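Local coordinates for RNA polymerase sigma-H factor (Fusobacterium nucleatum subsp. nucleatum, PDB 3MZY), which probably acts as a sigma-70 family initiation factor, binding DNA and directing RNA polymerase to specific promoter sites, then leaving once transcription has begun, at residues L13-A18 with S31-C36; K112-V117 with D142-R147. All coordinates share one frame; numbering follows the deposited sequence.

Interaction 1 (L13-A18 with S31-C36); sequences LGLLKA and SFAFLC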
loop_
_atom_site.group_PDB
_atom_site.type_symbol
_atom_site.label_atom_id
_atom_site.label_comp_id
_atom_site.label_asym_id
_atom_site.label_seq_id
_atom_site.Cartn_x
_atom_site.Cartn_y
_atom_site.Cartn_z
ATOM N N LEU A 13 0.788 -3.581 -4.639
ATOM C CA LEU A 13 1.222 -2.887 -5.848
ATOM C C LEU A 13 0.540 -1.513 -5.884
ATOM O O LEU A 13 1.216 -0.482 -6.038
ATOM C CB LEU A 13 0.841 -3.686 -7.106
ATOM C CG LEU A 13 1.670 -3.628 -8.394
ATOM C CD1 LEU A 13 0.722 -3.663 -9.599
ATOM C CD2 LEU A 13 2.626 -2.416 -8.496
ATOM N N GLY A 14 -0.795 -1.525 -5.734
ATOM C CA GLY A 14 -1.621 -0.314 -5.663
ATOM C C GLY A 14 -1.032 0.708 -4.707
ATOM O O GLY A 14 -0.922 1.883 -5.055
ATOM N N LEU A 15 -0.619 0.252 -3.524
ATOM C CA LEU A 15 -0.073 1.124 -2.508
ATOM C C LEU A 15 1.277 1.716 -2.918
ATOM O O LEU A 15 1.508 2.916 -2.742
ATOM C CB LEU A 15 0.054 0.390 -1.160
ATOM C CG LEU A 15 0.806 1.096 -0.014
ATOM C CD1 LEU A 15 0.037 2.301 0.513
ATOM C CD2 LEU A 15 1.112 0.155 1.137
ATOM N N LEU A 16 2.168 0.861 -3.429
ATOM C CA LEU A 16 3.469 1.262 -3.935
ATOM C C LEU A 16 3.344 2.300 -5.046
ATOM O O LEU A 16 4.180 3.202 -5.167
ATOM C CB LEU A 16 4.213 0.033 -4.454
ATOM C CG LEU A 16 5.392 -0.570 -3.682
ATOM C CD1 LEU A 16 5.324 -0.299 -2.186
ATOM C CD2 LEU A 16 5.459 -2.064 -3.965
ATOM N N LYS A 17 2.301 2.144 -5.856
ATOM C CA LYS A 17 1.952 3.107 -6.898
ATOM C C LYS A 17 1.486 4.402 -6.259
ATOM O O LYS A 17 1.938 5.480 -6.638
ATOM C CB LYS A 17 0.846 2.551 -7.802
ATOM C CG LYS A 17 1.354 1.710 -8.965
ATOM C CD LYS A 17 0.257 1.471 -9.995
ATOM C CE LYS A 17 0.637 0.359 -10.944
ATOM N NZ LYS A 17 -0.353 0.255 -12.051
ATOM N N ALA A 18 0.584 4.282 -5.283
ATOM C CA ALA A 18 0.108 5.426 -4.519
ATOM C C ALA A 18 1.280 6.277 -4.034
ATOM O O ALA A 18 1.306 7.487 -4.248
ATOM C CB ALA A 18 -0.734 4.960 -3.340
ATOM N N SER A 31 -6.884 9.066 0.770
ATOM C CA SER A 31 -7.830 8.828 -0.316
ATOM C C SER A 31 -7.128 8.460 -1.623
ATOM O O SER A 31 -7.667 7.719 -2.438
ATOM C CB SER A 31 -8.789 10.009 -0.502
ATOM O OG SER A 31 -8.090 11.233 -0.455
ATOM N N PHE A 32 -5.909 8.947 -1.818
ATOM C CA PHE A 32 -5.182 8.579 -3.034
ATOM C C PHE A 32 -4.793 7.103 -2.970
ATOM O O PHE A 32 -4.915 6.373 -3.958
ATOM C CB PHE A 32 -3.967 9.496 -3.313
ATOM C CG PHE A 32 -3.270 9.191 -4.631
ATOM C CD1 PHE A 32 -3.924 9.412 -5.855
ATOM C CD2 PHE A 32 -1.969 8.659 -4.651
ATOM C CE1 PHE A 32 -3.292 9.121 -7.082
ATOM C CE2 PHE A 32 -1.329 8.372 -5.868
ATOM C CZ PHE A 32 -1.994 8.605 -7.086
ATOM N N ALA A 33 -4.369 6.665 -1.797
ATOM C CA ALA A 33 -4.002 5.275 -1.597
ATOM C C ALA A 33 -5.199 4.359 -1.835
ATOM O O ALA A 33 -5.087 3.338 -2.529
ATOM C CB ALA A 33 -3.420 5.074 -0.209
ATOM N N PHE A 34 -6.348 4.765 -1.293
ATOM C CA PHE A 34 -7.597 4.008 -1.380
ATOM C C PHE A 34 -7.982 3.845 -2.853
ATOM O O PHE A 34 -8.293 2.739 -3.310
ATOM C CB PHE A 34 -8.672 4.734 -0.546
ATOM C CG PHE A 34 -10.080 4.190 -0.707
ATOM C CD1 PHE A 34 -10.454 2.965 -0.145
ATOM C CD2 PHE A 34 -11.055 4.944 -1.376
ATOM C CE1 PHE A 34 -11.791 2.488 -0.282
ATOM C CE2 PHE A 34 -12.377 4.475 -1.509
ATOM C CZ PHE A 34 -12.745 3.255 -0.971
ATOM N N LEU A 35 -7.912 4.941 -3.597
ATOM C CA LEU A 35 -8.094 4.907 -5.049
ATOM C C LEU A 35 -7.169 3.918 -5.797
ATOM O O LEU A 35 -7.664 2.998 -6.466
ATOM C CB LEU A 35 -7.971 6.321 -5.629
ATOM C CG LEU A 35 -9.241 7.070 -6.049
ATOM C CD1 LEU A 35 -9.243 7.278 -7.562
ATOM C CD2 LEU A 35 -10.579 6.422 -5.556
ATOM N N CYS A 36 -5.845 4.101 -5.662
ATOM C CA CYS A 36 -4.865 3.235 -6.340
ATOM C C CYS A 36 -5.031 1.785 -5.959
ATOM O O CYS A 36 -4.956 0.902 -6.820
ATOM C CB CYS A 36 -3.424 3.667 -6.070
ATOM S SG CYS A 36 -3.080 5.328 -6.687
#
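Ala18 and Phe32 meet at the edge of the aromatic ring: CE2 of Phe32 lies 3.2 Å from Ala18 O, close to the ring plane, where the slightly positive ring hydrogens face a carbonyl oxygen. The ring gets there because its CG stands anti to the backbone N (chi1 -175°), which carries it along its own helix toward helix 8-21. Over one face of the ring, toward its rim, lies the sulfur of Cys36, one turn on in the same helix, 3.5 Å above the plane; SG is also 3.9 Å from Ala18 CA. The methyl of Ala18 fits among small neighbours, with its CB 3.7 Å from Ala33 CA and 4.0 Å from Cys36 CB. Gly14, one turn earlier, has no side chain, and its backbone lies directly against Cys36, with Cys36 CB 3.2 Å from Gly14 O. Small residues thus let the two segments approach to 8.1 Å between axes, at an angle of 138° between their directions. No hydrogen bond crosses between them, so this join within sigma-70 region 2 rests on close apolar packing and on carbon-to-carbonyl contacts, with shape complementarity rather than polar pairing setting the fit.

Interaction 2 (K112-V117 with D142-R147); sequences KFEKEV and DNTIQR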
loop_
_atom_site.group_PDB
_atom_site.type_symbol
_atom_site.label_atom_id
_atom_site.label_comp_id
_atom_site.label_asym_id
_atom_site.label_seq_id
_atom_site.Cartn_x
_atom_site.Cartn_y
_atom_site.Cartn_z
ATOM N N LYS A 112 3.275 -2.982 15.415
ATOM C CA LYS A 112 2.054 -3.792 15.380
ATOM C C LYS A 112 0.847 -2.972 14.844
ATOM O O LYS A 112 0.085 -3.455 14.001
ATOM C CB LYS A 112 1.749 -4.340 16.770
ATOM C CG LYS A 112 0.640 -5.361 16.792
ATOM C CD LYS A 112 -0.150 -5.290 18.093
ATOM C CE LYS A 112 -1.056 -6.486 18.216
ATOM N NZ LYS A 112 -2.077 -6.252 19.260
ATOM N N PHE A 113 0.699 -1.733 15.322
ATOM C CA PHE A 113 -0.348 -0.808 14.851
ATOM C C PHE A 113 -0.229 -0.540 13.340
ATOM O O PHE A 113 -1.202 -0.682 12.598
ATOM C CB PHE A 113 -0.311 0.505 15.666
ATOM C CG PHE A 113 -1.491 1.429 15.426
ATOM C CD1 PHE A 113 -2.729 0.934 14.993
ATOM C CD2 PHE A 113 -1.367 2.799 15.671
ATOM C CE1 PHE A 113 -3.828 1.783 14.778
ATOM C CE2 PHE A 113 -2.454 3.667 15.478
ATOM C CZ PHE A 113 -3.700 3.154 15.016
ATOM N N GLU A 114 0.965 -0.177 12.893
ATOM C CA GLU A 114 1.224 0.035 11.466
ATOM C C GLU A 114 0.889 -1.200 10.621
ATOM O O GLU A 114 0.306 -1.076 9.537
ATOM C CB GLU A 114 2.667 0.477 11.255
ATOM C CG GLU A 114 2.929 1.905 11.669
ATOM C CD GLU A 114 4.420 2.226 11.851
ATOM O OE1 GLU A 114 5.259 1.283 11.828
ATOM O OE2 GLU A 114 4.752 3.427 12.032
ATOM N N LYS A 115 1.222 -2.385 11.128
ATOM C CA LYS A 115 0.889 -3.639 10.447
ATOM C C LYS A 115 -0.622 -3.900 10.397
ATOM O O LYS A 115 -1.138 -4.424 9.395
ATOM C CB LYS A 115 1.575 -4.823 11.116
ATOM C CG LYS A 115 3.076 -4.900 10.859
ATOM C CD LYS A 115 3.674 -5.858 11.851
ATOM C CE LYS A 115 5.029 -6.273 11.443
ATOM N NZ LYS A 115 5.703 -7.051 12.541
ATOM N N GLU A 116 -1.316 -3.564 11.482
ATOM C CA GLU A 116 -2.761 -3.785 11.563
ATOM C C GLU A 116 -3.457 -2.908 10.525
ATOM O O GLU A 116 -4.362 -3.364 9.842
ATOM C CB GLU A 116 -3.294 -3.457 12.962
ATOM C CG GLU A 116 -3.082 -4.530 14.008
ATOM C CD GLU A 116 -3.542 -4.086 15.403
ATOM O OE1 GLU A 116 -4.125 -4.923 16.137
ATOM O OE2 GLU A 116 -3.326 -2.898 15.770
ATOM N N VAL A 117 -3.002 -1.661 10.412
ATOM C CA VAL A 117 -3.539 -0.706 9.449
ATOM C C VAL A 117 -3.242 -1.138 8.009
ATOM O O VAL A 117 -4.126 -1.138 7.146
ATOM C CB VAL A 117 -3.014 0.738 9.730
ATOM C CG1 VAL A 117 -3.274 1.668 8.528
ATOM C CG2 VAL A 117 -3.670 1.311 11.002
ATOM N N ASP A 142 -5.208 7.966 10.058
ATOM C CA ASP A 142 -4.664 8.820 9.040
ATOM C C ASP A 142 -3.167 9.039 9.234
ATOM O O ASP A 142 -2.403 8.994 8.277
ATOM C CB ASP A 142 -5.395 10.150 9.058
ATOM C CG ASP A 142 -4.977 11.047 7.937
ATOM O OD1 ASP A 142 -5.361 10.767 6.783
ATOM O OD2 ASP A 142 -4.266 12.038 8.212
ATOM N N ASN A 143 -2.768 9.266 10.480
ATOM C CA ASN A 143 -1.380 9.494 10.831
ATOM C C ASN A 143 -0.524 8.246 10.656
ATOM O O ASN A 143 0.681 8.349 10.364
ATOM C CB ASN A 143 -1.282 9.997 12.271
ATOM C CG ASN A 143 -1.734 11.438 12.426
ATOM O OD1 ASN A 143 -1.776 12.207 11.461
ATOM N ND2 ASN A 143 -2.056 11.819 13.655
ATOM N N THR A 144 -1.147 7.084 10.859
ATOM C CA THR A 144 -0.497 5.790 10.672
ATOM C C THR A 144 -0.245 5.502 9.185
ATOM O O THR A 144 0.854 5.113 8.802
ATOM C CB THR A 144 -1.335 4.656 11.298
ATOM O OG1 THR A 144 -1.374 4.851 12.711
ATOM C CG2 THR A 144 -0.739 3.265 10.996
ATOM N N ILE A 145 -1.265 5.695 8.360
ATOM C CA ILE A 145 -1.138 5.585 6.911
ATOM C C ILE A 145 -0.019 6.511 6.432
ATOM O O ILE A 145 0.717 6.178 5.502
ATOM C CB ILE A 145 -2.460 5.964 6.220
ATOM C CG1 ILE A 145 -3.510 4.871 6.463
ATOM C CG2 ILE A 145 -2.255 6.223 4.736
ATOM C CD1 ILE A 145 -4.915 5.182 5.940
ATOM N N GLN A 146 0.109 7.654 7.093
ATOM C CA GLN A 146 1.059 8.664 6.706
ATOM C C GLN A 146 2.472 8.230 7.101
ATOM O O GLN A 146 3.431 8.480 6.365
ATOM C CB GLN A 146 0.694 10.000 7.355
ATOM C CG GLN A 146 1.471 11.195 6.816
ATOM C CD GLN A 146 0.888 11.713 5.511
ATOM O OE1 GLN A 146 -0.319 11.590 5.261
ATOM N NE2 GLN A 146 1.744 12.292 4.668
ATOM N N ARG A 147 2.594 7.588 8.263
ATOM C CA ARG A 147 3.872 6.997 8.692
ATOM C C ARG A 147 4.276 5.851 7.796
ATOM O O ARG A 147 5.450 5.712 7.470
ATOM C CB ARG A 147 3.804 6.479 10.126
ATOM C CG ARG A 147 3.935 7.524 11.190
ATOM C CD ARG A 147 4.327 6.864 12.510
ATOM N NE ARG A 147 3.456 5.750 12.898
ATOM C CZ ARG A 147 2.200 5.892 13.334
ATOM N NH1 ARG A 147 1.670 7.108 13.412
ATOM N NH2 ARG A 147 1.462 4.827 13.669
#
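Glu114 and Arg147 form a salt bridge in which NE of Arg147 donates to Glu114 OE2 at 2.8 Å, with an N-H...O angle of 155°. The oxygen offers its anti lone pair and lies nearly in the guanidinium plane, at its edge. Lys151 also pairs with OE2, and Ser111 N donates to OE1, so the buried carboxylate is gripped at both oxygens and probably kept ionised. A bend at chi3 (-52°) folds Arg147 back over its own helix, where NH2 makes a weak bond to Thr144 OG1; the main partner of that hydroxyl is Ser140 O. Thr144 serves both polar and apolar neighbours: OG1 lies 3.2 Å from Phe113 CE2, whereas the methyl CG2 turns to Val117, 3.5 Å from its CG2. The other branch of Val117, CG1, meets Ile145 CG1 at 3.8 Å, adding a beta-branched pair to the packing. The segment axes cross at -96°, almost perpendicular. Leu134 of helix 127-134 packs on Phe113 and Val117, and helices 112-121, 127-134 and 138-159 form an arrangement consistent with the helix-turn-helix region 4 of sigma factors. Ile145 touches Tyr127 within it and, through Phe29, helix 29-50 of region 2.

Interaction 1 comes first along the chain, joining helices 8-21 and 29-50, and closes before interaction 2 opens between helices 112-121 and 138-159. Their centres lie 15 Å apart and their nearest atoms about 5 Å, without touching, and they share no helix. Residues of both contacts nonetheless reach across: Leu15 packs on Leu118 and Leu121 of helix 112-121, Phe29 touches both Ala18 and Ile145, and Ser30 OG is hydrogen-bonded to Asp142 OD1. The obliquely antiparallel pair in region 2 and the near-perpendicular pair in the C-terminal helices, probably region 4, thus pack together in one compact chain. In sigma-70 factors these regions recognise the -10 and -35 promoter elements.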